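Long-range contacts in hydroxyethylthiazole kinase (PDB 3HPD), which probably phosphorylates the hydroxyl group of 4-methyl-5-beta-hydroxyethylthiazole with ATP and magnesium, a step that feeds the thiazole half into thiamine diphosphate biosynthesis: residues H45-I54 / W71-A82; L186-M196 / A232-Y243. All coordinates share one frame; numbering follows the deposited sequence.

Contact 1: H45-I54 / W71-A82; sequences HAEEELEEMI and WRRSMVKATEIA
His45 lies nearly flat on the six-membered ring of Trp71, their planes inclined by only 12° and their centroids 4.2 Å apart, which defines an offset stack. CZ2 of Trp71 sits over the middle of the imidazole, while His45 CB adds a CH-pi contact to the same indole face. With chi1 at 65°, His45 CG is wedged between its own backbone N and carbonyl carbon, and this turns the ring onto the tryptophan. His45 NE2 is hydrogen-bonded to Asp68 of the second subunit. Beside the stack, Ser74 OG donates to His45 O at 2.6 Å from a position tilted out of the carbonyl plane, tying the loop ahead of helix 50-56 to helix 69-85. That loop follows Met43, a predicted substrate-binding residue. On the exposed side Glu47 crosses Arg73 at about a right angle, OE2 lying 3.1 Å from Arg73 CD and only at long range from NH1. Further along, Leu50 enters as a knob among Ser74, Lys77, Ala78 and Ile81, its CD1 3.5 Å from Ser74 O. Ile54 then sends CD1 to within 3.7 Å of Ala78 CB and rests CG2 beside Ala82. The short axes of 50-54 and 71-82 cross at -49°, 9.8 Å apart. Both helices pack on parallel strands of the ribokinase-like alpha/beta fold: Leu50 and Ile54 reach His19 of strand 17-21, Ile54 and Ala82 reach Val60 of strand 59-63, and Thr79 packs against helix 100-112.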
loop_
_atom_site.group_PDB
_atom_site.type_symbol
_atom_site.label_atom_id
_atom_site.label_comp_id
_atom_site.label_asym_id
_atom_site.label_seq_id
_atom_site.Cartn_x
_atom_site.Cartn_y
_atom_site.Cartn_z
ATOM N N HIS A 45 10.783 1.781 -11.415
ATOM C CA HIS A 45 10.604 0.861 -12.531
ATOM C C HIS A 45 10.719 1.514 -13.910
ATOM O O HIS A 45 10.884 0.820 -14.908
ATOM C CB HIS A 45 9.231 0.194 -12.425
ATOM C CG HIS A 45 8.090 1.153 -12.572
ATOM N ND1 HIS A 45 7.740 2.048 -11.586
ATOM C CD2 HIS A 45 7.264 1.398 -13.617
ATOM C CE1 HIS A 45 6.747 2.809 -12.018
ATOM N NE2 HIS A 45 6.441 2.436 -13.245
ATOM N N ALA A 46 10.617 2.838 -13.970
ATOM C CA ALA A 46 10.676 3.531 -15.256
ATOM C C ALA A 46 11.951 3.217 -16.029
ATOM O O ALA A 46 13.058 3.357 -15.509
ATOM C CB ALA A 46 10.542 5.042 -15.053
ATOM N N GLU A 47 11.791 2.789 -17.278
ATOM C CA GLU A 47 12.947 2.464 -18.100
ATOM C C GLU A 47 13.848 3.681 -18.275
ATOM O O GLU A 47 15.048 3.543 -18.525
ATOM C CB GLU A 47 12.489 1.916 -19.454
ATOM C CG GLU A 47 12.026 0.465 -19.375
ATOM C CD GLU A 47 11.350 -0.015 -20.642
ATOM O OE1 GLU A 47 11.922 0.179 -21.738
ATOM O OE2 GLU A 47 10.249 -0.596 -20.540
ATOM N N GLU A 48 13.272 4.873 -18.118
ATOM C CA GLU A 48 14.034 6.107 -18.252
ATOM C C GLU A 48 15.029 6.349 -17.116
ATOM O O GLU A 48 15.895 7.213 -17.233
ATOM C CB GLU A 48 13.101 7.319 -18.356
ATOM C CG GLU A 48 12.329 7.404 -19.657
ATOM C CD GLU A 48 10.983 6.709 -19.594
ATOM O OE1 GLU A 48 10.817 5.791 -18.764
ATOM O OE2 GLU A 48 10.092 7.078 -20.388
ATOM N N GLU A 49 14.909 5.602 -16.020
ATOM C CA GLU A 49 15.826 5.780 -14.897
ATOM C C GLU A 49 16.394 4.480 -14.333
ATOM O O GLU A 49 17.118 4.508 -13.342
ATOM C CB GLU A 49 15.139 6.552 -13.762
ATOM C CG GLU A 49 14.065 5.761 -13.022
ATOM C CD GLU A 49 13.439 6.545 -11.879
ATOM O OE1 GLU A 49 13.942 7.644 -11.556
ATOM O OE2 GLU A 49 12.446 6.058 -11.298
ATOM N N LEU A 50 16.080 3.345 -14.954
ATOM C CA LEU A 50 16.588 2.066 -14.457
ATOM C C LEU A 50 18.106 2.021 -14.339
ATOM O O LEU A 50 18.636 1.587 -13.320
ATOM C CB LEU A 50 16.135 0.906 -15.348
ATOM C CG LEU A 50 14.679 0.455 -15.245
ATOM C CD1 LEU A 50 14.430 -0.681 -16.236
ATOM C CD2 LEU A 50 14.386 -0.006 -13.821
ATOM N N GLU A 51 18.813 2.458 -15.374
ATOM C CA GLU A 51 20.270 2.414 -15.319
ATOM C C GLU A 51 20.833 3.240 -14.168
ATOM O O GLU A 51 21.656 2.751 -13.394
ATOM C CB GLU A 51 20.883 2.873 -16.646
ATOM C CG GLU A 51 22.410 2.889 -16.627
ATOM C CD GLU A 51 23.026 2.549 -17.974
ATOM O OE1 GLU A 51 23.617 1.454 -18.098
ATOM O OE2 GLU A 51 22.913 3.371 -18.907
ATOM N N GLU A 52 20.384 4.483 -14.040
ATOM C CA GLU A 52 20.881 5.344 -12.970
ATOM C C GLU A 52 20.526 4.832 -11.579
ATOM O O GLU A 52 21.321 4.952 -10.647
ATOM C CB GLU A 52 20.348 6.765 -13.147
ATOM C CG GLU A 52 20.943 7.484 -14.344
ATOM C CD GLU A 52 20.255 8.804 -14.627
ATOM O OE1 GLU A 52 20.357 9.720 -13.791
ATOM O OE2 GLU A 52 19.607 8.916 -15.687
ATOM N N MET A 53 19.339 4.253 -11.438
ATOM C CA MET A 53 18.910 3.745 -10.141
ATOM C C MET A 53 19.671 2.472 -9.748
ATOM O O MET A 53 20.085 2.322 -8.599
ATOM C CB MET A 53 17.399 3.484 -10.153
ATOM C CG MET A 53 16.764 3.532 -8.773
ATOM S SD MET A 53 17.022 5.132 -7.963
ATOM C CE MET A 53 15.511 6.007 -8.407
ATOM N N ILE A 54 19.867 1.564 -10.698
ATOM C CA ILE A 54 20.584 0.323 -10.415
ATOM C C ILE A 54 22.063 0.615 -10.147
ATOM O O ILE A 54 22.729 -0.108 -9.405
ATOM C CB ILE A 54 20.433 -0.679 -11.579
ATOM C CG1 ILE A 54 18.952 -1.050 -11.735
ATOM C CG2 ILE A 54 21.250 -1.945 -11.303
ATOM C CD1 ILE A 54 18.656 -1.943 -12.917
ATOM N N TRP A 71 5.743 -3.820 -16.835
ATOM C CA TRP A 71 6.663 -4.143 -15.752
ATOM C C TRP A 71 7.626 -5.256 -16.140
ATOM O O TRP A 71 8.769 -5.280 -15.684
ATOM C CB TRP A 71 5.888 -4.523 -14.485
ATOM C CG TRP A 71 5.245 -3.337 -13.831
ATOM C CD1 TRP A 71 4.159 -2.638 -14.282
ATOM C CD2 TRP A 71 5.687 -2.667 -12.645
ATOM N NE1 TRP A 71 3.902 -1.570 -13.451
ATOM C CE2 TRP A 71 4.827 -1.565 -12.438
ATOM C CE3 TRP A 71 6.733 -2.886 -11.738
ATOM C CZ2 TRP A 71 4.976 -0.686 -11.359
ATOM C CZ3 TRP A 71 6.882 -2.008 -10.663
ATOM C CH2 TRP A 71 6.009 -0.923 -10.487
ATOM N N ARG A 72 7.170 -6.174 -16.985
ATOM C CA ARG A 72 8.024 -7.277 -17.425
ATOM C C ARG A 72 9.235 -6.703 -18.153
ATOM O O ARG A 72 10.369 -7.127 -17.935
ATOM C CB ARG A 72 7.267 -8.207 -18.372
ATOM C CG ARG A 72 8.065 -9.444 -18.776
ATOM C CD ARG A 72 7.418 -10.171 -19.947
ATOM N NE ARG A 72 7.666 -9.476 -21.204
ATOM C CZ ARG A 72 8.824 -9.508 -21.857
ATOM N NH1 ARG A 72 9.840 -10.213 -21.377
ATOM N NH2 ARG A 72 8.972 -8.824 -22.983
ATOM N N ARG A 73 8.975 -5.735 -19.023
ATOM C CA ARG A 73 10.028 -5.086 -19.792
ATOM C C ARG A 73 11.045 -4.466 -18.838
ATOM O O ARG A 73 12.256 -4.615 -19.022
ATOM C CB ARG A 73 9.415 -4.009 -20.686
ATOM C CG ARG A 73 10.296 -3.552 -21.830
ATOM C CD ARG A 73 9.515 -2.625 -22.750
ATOM N NE ARG A 73 8.225 -3.207 -23.117
ATOM C CZ ARG A 73 7.048 -2.666 -22.818
ATOM N NH1 ARG A 73 6.988 -1.523 -22.145
ATOM N NH2 ARG A 73 5.926 -3.272 -23.185
ATOM N N SER A 74 10.549 -3.779 -17.812
ATOM C CA SER A 74 11.424 -3.150 -16.829
ATOM C C SER A 74 12.234 -4.180 -16.044
ATOM O O SER A 74 13.426 -3.991 -15.804
ATOM C CB SER A 74 10.606 -2.292 -15.855
ATOM O OG SER A 74 10.081 -1.137 -16.497
ATOM N N MET A 75 11.587 -5.268 -15.643
ATOM C CA MET A 75 12.257 -6.311 -14.873
ATOM C C MET A 75 13.354 -7.031 -15.648
ATOM O O MET A 75 14.424 -7.320 -15.105
ATOM C CB MET A 75 11.228 -7.321 -14.370
ATOM C CG MET A 75 10.278 -6.734 -13.342
ATOM S SD MET A 75 8.910 -7.838 -12.990
ATOM C CE MET A 75 7.977 -6.838 -11.817
ATOM N N VAL A 76 13.090 -7.324 -16.916
ATOM C CA VAL A 76 14.077 -8.003 -17.745
ATOM C C VAL A 76 15.254 -7.071 -18.017
ATOM O O VAL A 76 16.411 -7.488 -17.966
ATOM C CB VAL A 76 13.448 -8.468 -19.077
ATOM C CG1 VAL A 76 14.528 -8.967 -20.021
ATOM C CG2 VAL A 76 12.436 -9.585 -18.801
ATOM N N LYS A 77 14.955 -5.805 -18.290
ATOM C CA LYS A 77 15.995 -4.818 -18.557
ATOM C C LYS A 77 16.839 -4.609 -17.304
ATOM O O LYS A 77 18.063 -4.507 -17.378
ATOM C CB LYS A 77 15.368 -3.489 -18.985
ATOM C CG LYS A 77 16.377 -2.433 -19.418
ATOM C CD LYS A 77 17.129 -2.860 -20.675
ATOM C CE LYS A 77 18.154 -1.811 -21.091
ATOM N NZ LYS A 77 18.930 -2.232 -22.294
ATOM N N ALA A 78 16.176 -4.542 -16.151
ATOM C CA ALA A 78 16.869 -4.355 -14.882
ATOM C C ALA A 78 17.829 -5.508 -14.627
ATOM O O ALA A 78 18.944 -5.308 -14.149
ATOM C CB ALA A 78 15.868 -4.268 -13.747
ATOM N N THR A 79 17.386 -6.719 -14.941
ATOM C CA THR A 79 18.214 -7.900 -14.738
ATOM C C THR A 79 19.472 -7.809 -15.597
ATOM O O THR A 79 20.565 -8.139 -15.149
ATOM C CB THR A 79 17.437 -9.188 -15.091
ATOM O OG1 THR A 79 16.291 -9.299 -14.236
ATOM C CG2 THR A 79 18.317 -10.420 -14.898
ATOM N N GLU A 80 19.316 -7.352 -16.833
ATOM C CA GLU A 80 20.461 -7.233 -17.721
ATOM C C GLU A 80 21.420 -6.142 -17.238
ATOM O O GLU A 80 22.634 -6.320 -17.264
ATOM C CB GLU A 80 19.974 -6.964 -19.146
ATOM C CG GLU A 80 19.014 -8.047 -19.632
ATOM C CD GLU A 80 18.482 -7.809 -21.031
ATOM O OE1 GLU A 80 18.282 -6.634 -21.405
ATOM O OE2 GLU A 80 18.244 -8.805 -21.746
ATOM N N ILE A 81 20.870 -5.021 -16.779
ATOM C CA ILE A 81 21.684 -3.914 -16.276
ATOM C C ILE A 81 22.435 -4.318 -15.007
ATOM O O ILE A 81 23.643 -4.091 -14.887
ATOM C CB ILE A 81 20.806 -2.681 -15.966
ATOM C CG1 ILE A 81 20.211 -2.132 -17.265
ATOM C CG2 ILE A 81 21.627 -1.613 -15.252
ATOM C CD1 ILE A 81 19.217 -1.010 -17.057
ATOM N N ALA A 82 21.718 -4.918 -14.062
ATOM C CA ALA A 82 22.323 -5.351 -12.810
ATOM C C ALA A 82 23.444 -6.358 -13.051
ATOM O O ALA A 82 24.494 -6.277 -12.422
ATOM C CB ALA A 82 21.261 -5.957 -11.887
#

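Contact 2: L186-M196 / A232-Y243; sequences LLGRVTGTGCM and AKYPGSFHVKLY. With PO4 (phosphate ion), chain B.
Two methyl groups make CH-pi contacts with the faces of two successive aromatic residues: Leu186 CD2 lies over Phe238, 3.9 Å from its centroid, and Val190 CG1 covers His239 at the same distance from that centroid, 18° off the normal. Val190 works with both branches, for Val190 CG2 lies in the ring plane at the edge of Phe238, 3.6 Å from Phe238 CD2. Phe238 CG stands anti to the backbone N (chi1 171°), which carries the ring out toward the 186-190 turn, where Leu187 CD2 reaches Phe238 CZ at 3.8 Å. This apolar packing joins the 3-10 turn and the start of helix 193-205 to helix 235-248 within the ribokinase-like fold. At the N-terminus of helix 193-205, Gly192 is the N-cap and a predicted substrate-binding residue, and Gly194 N makes a weak 3.0 Å bond to O2 of a phosphate, probably from the crystallisation liquor. Replacing Phe238 by alanine is likely to strip Leu186 CD2, Leu187 CD2 and Val190 CG2 of the ring they share and open a gap between the 3-10 segment and helix 235-248. Met196, extended beyond CG, brings CE close to His239 NE2 and Tyr243 OH, two atoms hydrogen-bonded to each other at 2.7 Å; Tyr243 OH is also bonded to Thr29 of helix 27-37.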
loop_
_atom_site.group_PDB
_atom_site.type_symbol
_atom_site.label_atom_id
_atom_site.label_comp_id
_atom_site.label_asym_id
_atom_site.label_seq_id
_atom_site.Cartn_x
_atom_site.Cartn_y
_atom_site.Cartn_z
ATOM N N LEU A 186 1.236 -17.832 11.866
ATOM C CA LEU A 186 0.370 -16.673 11.655
ATOM C C LEU A 186 0.827 -15.842 10.454
ATOM O O LEU A 186 0.079 -15.003 9.954
ATOM C CB LEU A 186 0.301 -15.798 12.915
ATOM C CG LEU A 186 -0.819 -14.746 12.909
ATOM C CD1 LEU A 186 -2.167 -15.432 12.700
ATOM C CD2 LEU A 186 -0.818 -13.977 14.216
ATOM N N LEU A 187 2.053 -16.077 9.993
ATOM C CA LEU A 187 2.562 -15.360 8.830
ATOM C C LEU A 187 1.632 -15.647 7.659
ATOM O O LEU A 187 1.548 -14.865 6.714
ATOM C CB LEU A 187 3.984 -15.817 8.476
ATOM C CG LEU A 187 5.136 -15.276 9.327
ATOM C CD1 LEU A 187 6.444 -15.909 8.872
ATOM C CD2 LEU A 187 5.216 -13.754 9.199
ATOM N N GLY A 188 0.935 -16.779 7.730
ATOM C CA GLY A 188 0.016 -17.142 6.669
ATOM C C GLY A 188 -1.184 -16.216 6.579
ATOM O O GLY A 188 -1.921 -16.245 5.588
ATOM N N ARG A 189 -1.389 -15.392 7.603
ATOM C CA ARG A 189 -2.517 -14.463 7.617
ATOM C C ARG A 189 -2.110 -13.022 7.331
ATOM O O ARG A 189 -2.903 -12.095 7.506
ATOM C CB ARG A 189 -3.255 -14.533 8.959
ATOM C CG ARG A 189 -3.832 -15.902 9.279
ATOM C CD ARG A 189 -4.654 -16.465 8.124
ATOM N NE ARG A 189 -5.379 -17.665 8.528
ATOM C CZ ARG A 189 -6.640 -17.674 8.948
ATOM N NH1 ARG A 189 -7.332 -16.544 9.007
ATOM N NH2 ARG A 189 -7.202 -18.814 9.330
ATOM N N VAL A 190 -0.868 -12.836 6.898
ATOM C CA VAL A 190 -0.370 -11.510 6.551
ATOM C C VAL A 190 0.129 -11.640 5.115
ATOM O O VAL A 190 0.938 -12.512 4.811
ATOM C CB VAL A 190 0.783 -11.077 7.477
ATOM C CG1 VAL A 190 1.254 -9.669 7.108
ATOM C CG2 VAL A 190 0.313 -11.103 8.928
ATOM N N THR A 191 -0.349 -10.780 4.226
ATOM C CA THR A 191 0.046 -10.880 2.830
ATOM C C THR A 191 1.458 -10.395 2.516
ATOM O O THR A 191 1.958 -9.437 3.115
ATOM C CB THR A 191 -0.958 -10.135 1.918
ATOM O OG1 THR A 191 -0.751 -10.538 0.557
ATOM C CG2 THR A 191 -0.776 -8.624 2.032
ATOM N N GLY A 192 2.100 -11.081 1.572
ATOM C CA GLY A 192 3.438 -10.713 1.147
ATOM C C GLY A 192 4.569 -10.893 2.142
ATOM O O GLY A 192 5.551 -10.148 2.099
ATOM N N THR A 193 4.456 -11.868 3.040
ATOM C CA THR A 193 5.524 -12.089 4.007
ATOM C C THR A 193 6.740 -12.708 3.319
ATOM O O THR A 193 7.882 -12.403 3.662
ATOM C CB THR A 193 5.054 -12.977 5.175
ATOM O OG1 THR A 193 4.378 -14.130 4.667
ATOM C CG2 THR A 193 4.112 -12.188 6.086
ATOM N N GLY A 194 6.499 -13.573 2.339
ATOM C CA GLY A 194 7.610 -14.162 1.614
ATOM C C GLY A 194 8.296 -13.056 0.830
ATOM O O GLY A 194 9.514 -13.072 0.630
ATOM N N CYS A 195 7.506 -12.081 0.391
ATOM C CA CYS A 195 8.031 -10.954 -0.369
ATOM C C CYS A 195 8.886 -10.081 0.545
ATOM O O CYS A 195 9.855 -9.466 0.101
ATOM C CB CYS A 195 6.884 -10.142 -0.976
ATOM S SG CYS A 195 5.855 -11.097 -2.143
ATOM N N MET A 196 8.521 -10.024 1.823
ATOM C CA MET A 196 9.301 -9.253 2.784
ATOM C C MET A 196 10.668 -9.917 2.897
ATOM O O MET A 196 11.696 -9.245 2.942
ATOM C CB MET A 196 8.633 -9.253 4.161
ATOM C CG MET A 196 7.343 -8.458 4.245
ATOM S SD MET A 196 6.636 -8.578 5.907
ATOM C CE MET A 196 5.440 -7.258 5.862
ATOM N N ALA A 232 1.614 -10.241 19.913
ATOM C CA ALA A 232 0.340 -10.070 19.213
ATOM C C ALA A 232 -0.130 -11.372 18.572
ATOM O O ALA A 232 0.514 -11.893 17.665
ATOM C CB ALA A 232 0.490 -8.984 18.151
ATOM N N LYS A 233 -1.272 -11.873 19.036
ATOM C CA LYS A 233 -1.834 -13.135 18.561
ATOM C C LYS A 233 -2.781 -13.033 17.367
ATOM O O LYS A 233 -3.247 -14.056 16.859
ATOM C CB LYS A 233 -2.581 -13.818 19.708
ATOM C CG LYS A 233 -1.791 -13.929 21.004
ATOM C CD LYS A 233 -0.657 -14.923 20.878
ATOM C CE LYS A 233 0.145 -15.020 22.167
ATOM N NZ LYS A 233 0.802 -13.726 22.504
ATOM N N TYR A 234 -3.066 -11.814 16.921
ATOM C CA TYR A 234 -3.990 -11.610 15.807
ATOM C C TYR A 234 -3.302 -10.897 14.641
ATOM O O TYR A 234 -2.417 -10.073 14.852
ATOM C CB TYR A 234 -5.200 -10.840 16.326
ATOM C CG TYR A 234 -5.681 -11.421 17.641
ATOM C CD1 TYR A 234 -6.196 -12.719 17.709
ATOM C CD2 TYR A 234 -5.565 -10.697 18.828
ATOM C CE1 TYR A 234 -6.581 -13.282 18.932
ATOM C CE2 TYR A 234 -5.946 -11.251 20.052
ATOM C CZ TYR A 234 -6.452 -12.538 20.095
ATOM O OH TYR A 234 -6.831 -13.080 21.305
ATOM N N PRO A 235 -3.718 -11.202 13.395
ATOM C CA PRO A 235 -3.187 -10.662 12.134
ATOM C C PRO A 235 -2.805 -9.189 12.020
ATOM O O PRO A 235 -1.724 -8.873 11.522
ATOM C CB PRO A 235 -4.252 -11.055 11.111
ATOM C CG PRO A 235 -4.807 -12.312 11.667
ATOM C CD PRO A 235 -4.947 -11.972 13.133
ATOM N N GLY A 236 -3.688 -8.291 12.448
ATOM C CA GLY A 236 -3.387 -6.872 12.353
ATOM C C GLY A 236 -2.248 -6.435 13.257
ATOM O O GLY A 236 -1.261 -5.851 12.800
ATOM N N SER A 237 -2.381 -6.716 14.549
ATOM C CA SER A 237 -1.353 -6.353 15.522
ATOM C C SER A 237 -0.061 -7.128 15.278
ATOM O O SER A 237 1.033 -6.612 15.504
ATOM C CB SER A 237 -1.858 -6.622 16.942
ATOM O OG SER A 237 -3.012 -5.844 17.215
ATOM N N PHE A 238 -0.194 -8.370 14.824
ATOM C CA PHE A 238 0.962 -9.216 14.534
ATOM C C PHE A 238 1.783 -8.597 13.400
ATOM O O PHE A 238 3.012 -8.545 13.467
ATOM C CB PHE A 238 0.478 -10.620 14.148
ATOM C CG PHE A 238 1.555 -11.525 13.609
ATOM C CD1 PHE A 238 2.547 -12.037 14.443
ATOM C CD2 PHE A 238 1.549 -11.899 12.268
ATOM C CE1 PHE A 238 3.519 -12.916 13.946
ATOM C CE2 PHE A 238 2.511 -12.775 11.760
ATOM C CZ PHE A 238 3.499 -13.286 12.601
ATOM N N HIS A 239 1.095 -8.123 12.363
ATOM C CA HIS A 239 1.756 -7.499 11.216
ATOM C C HIS A 239 2.606 -6.313 11.678
ATOM O O HIS A 239 3.761 -6.168 11.274
ATOM C CB HIS A 239 0.704 -7.017 10.205
ATOM C CG HIS A 239 1.282 -6.398 8.969
ATOM N ND1 HIS A 239 0.514 -5.707 8.055
ATOM C CD2 HIS A 239 2.550 -6.368 8.489
ATOM C CE1 HIS A 239 1.282 -5.278 7.069
ATOM N NE2 HIS A 239 2.523 -5.667 7.309
ATOM N N VAL A 240 2.025 -5.472 12.529
ATOM C CA VAL A 240 2.716 -4.297 13.049
ATOM C C VAL A 240 3.986 -4.678 13.817
ATOM O O VAL A 240 5.036 -4.048 13.661
ATOM C CB VAL A 240 1.791 -3.480 13.996
ATOM C CG1 VAL A 240 2.581 -2.375 14.678
ATOM C CG2 VAL A 240 0.631 -2.882 13.209
ATOM N N LYS A 241 3.885 -5.713 14.641
ATOM C CA LYS A 241 5.019 -6.161 15.442
ATOM C C LYS A 241 6.169 -6.751 14.631
ATOM O O LYS A 241 7.290 -6.855 15.131
ATOM C CB LYS A 241 4.550 -7.171 16.490
ATOM C CG LYS A 241 3.629 -6.577 17.549
ATOM C CD LYS A 241 4.384 -5.622 18.471
ATOM C CE LYS A 241 3.481 -5.086 19.575
ATOM N NZ LYS A 241 4.243 -4.345 20.619
ATOM N N LEU A 242 5.909 -7.144 13.387
ATOM C CA LEU A 242 6.977 -7.690 12.555
ATOM C C LEU A 242 8.050 -6.620 12.336
ATOM O O LEU A 242 9.247 -6.894 12.437
ATOM C CB LEU A 242 6.430 -8.166 11.202
ATOM C CG LEU A 242 5.514 -9.400 11.232
ATOM C CD1 LEU A 242 5.004 -9.701 9.822
ATOM C CD2 LEU A 242 6.283 -10.596 11.790
ATOM N N TYR A 243 7.614 -5.396 12.046
ATOM C CA TYR A 243 8.540 -4.288 11.825
ATOM C C TYR A 243 9.265 -3.947 13.115
ATOM O O TYR A 243 10.456 -3.637 13.102
ATOM C CB TYR A 243 7.779 -3.057 11.336
ATOM C CG TYR A 243 6.964 -3.333 10.102
ATOM C CD1 TYR A 243 7.576 -3.471 8.854
ATOM C CD2 TYR A 243 5.583 -3.506 10.184
ATOM C CE1 TYR A 243 6.833 -3.777 7.717
ATOM C CE2 TYR A 243 4.826 -3.813 9.048
ATOM C CZ TYR A 243 5.459 -3.946 7.821
ATOM O OH TYR A 243 4.720 -4.230 6.691
HETATM P P PO4 B . 4.894 -17.274 1.083
HETATM O O1 PO4 B . 5.549 -17.830 -0.113
HETATM O O2 PO4 B . 4.898 -15.656 0.971
HETATM O O3 PO4 B . 5.832 -17.522 2.358
HETATM O O4 PO4 B . 3.512 -17.707 1.418
#

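Contact 1 is complete in the chain before contact 2 begins, so the two follow one another in sequence. Their centres lie 30 Å apart and their nearest atoms about 11 Å, without touching. Contact 1 belongs to helices 50-56 and 69-85, which pack on the parallel strands 17-21 and 59-63; contact 2 joins helices 193-205 and 235-248, next to helices 27-37 and 210-231. Each lies near a predicted part of the substrate site: the His45 side chain is about 7 Å from that of Met43, and contact 2 contains Gly192. Both touch the second subunit and contact 2 also meets the third, consistent with substrate sites lying between subunits of the trimer.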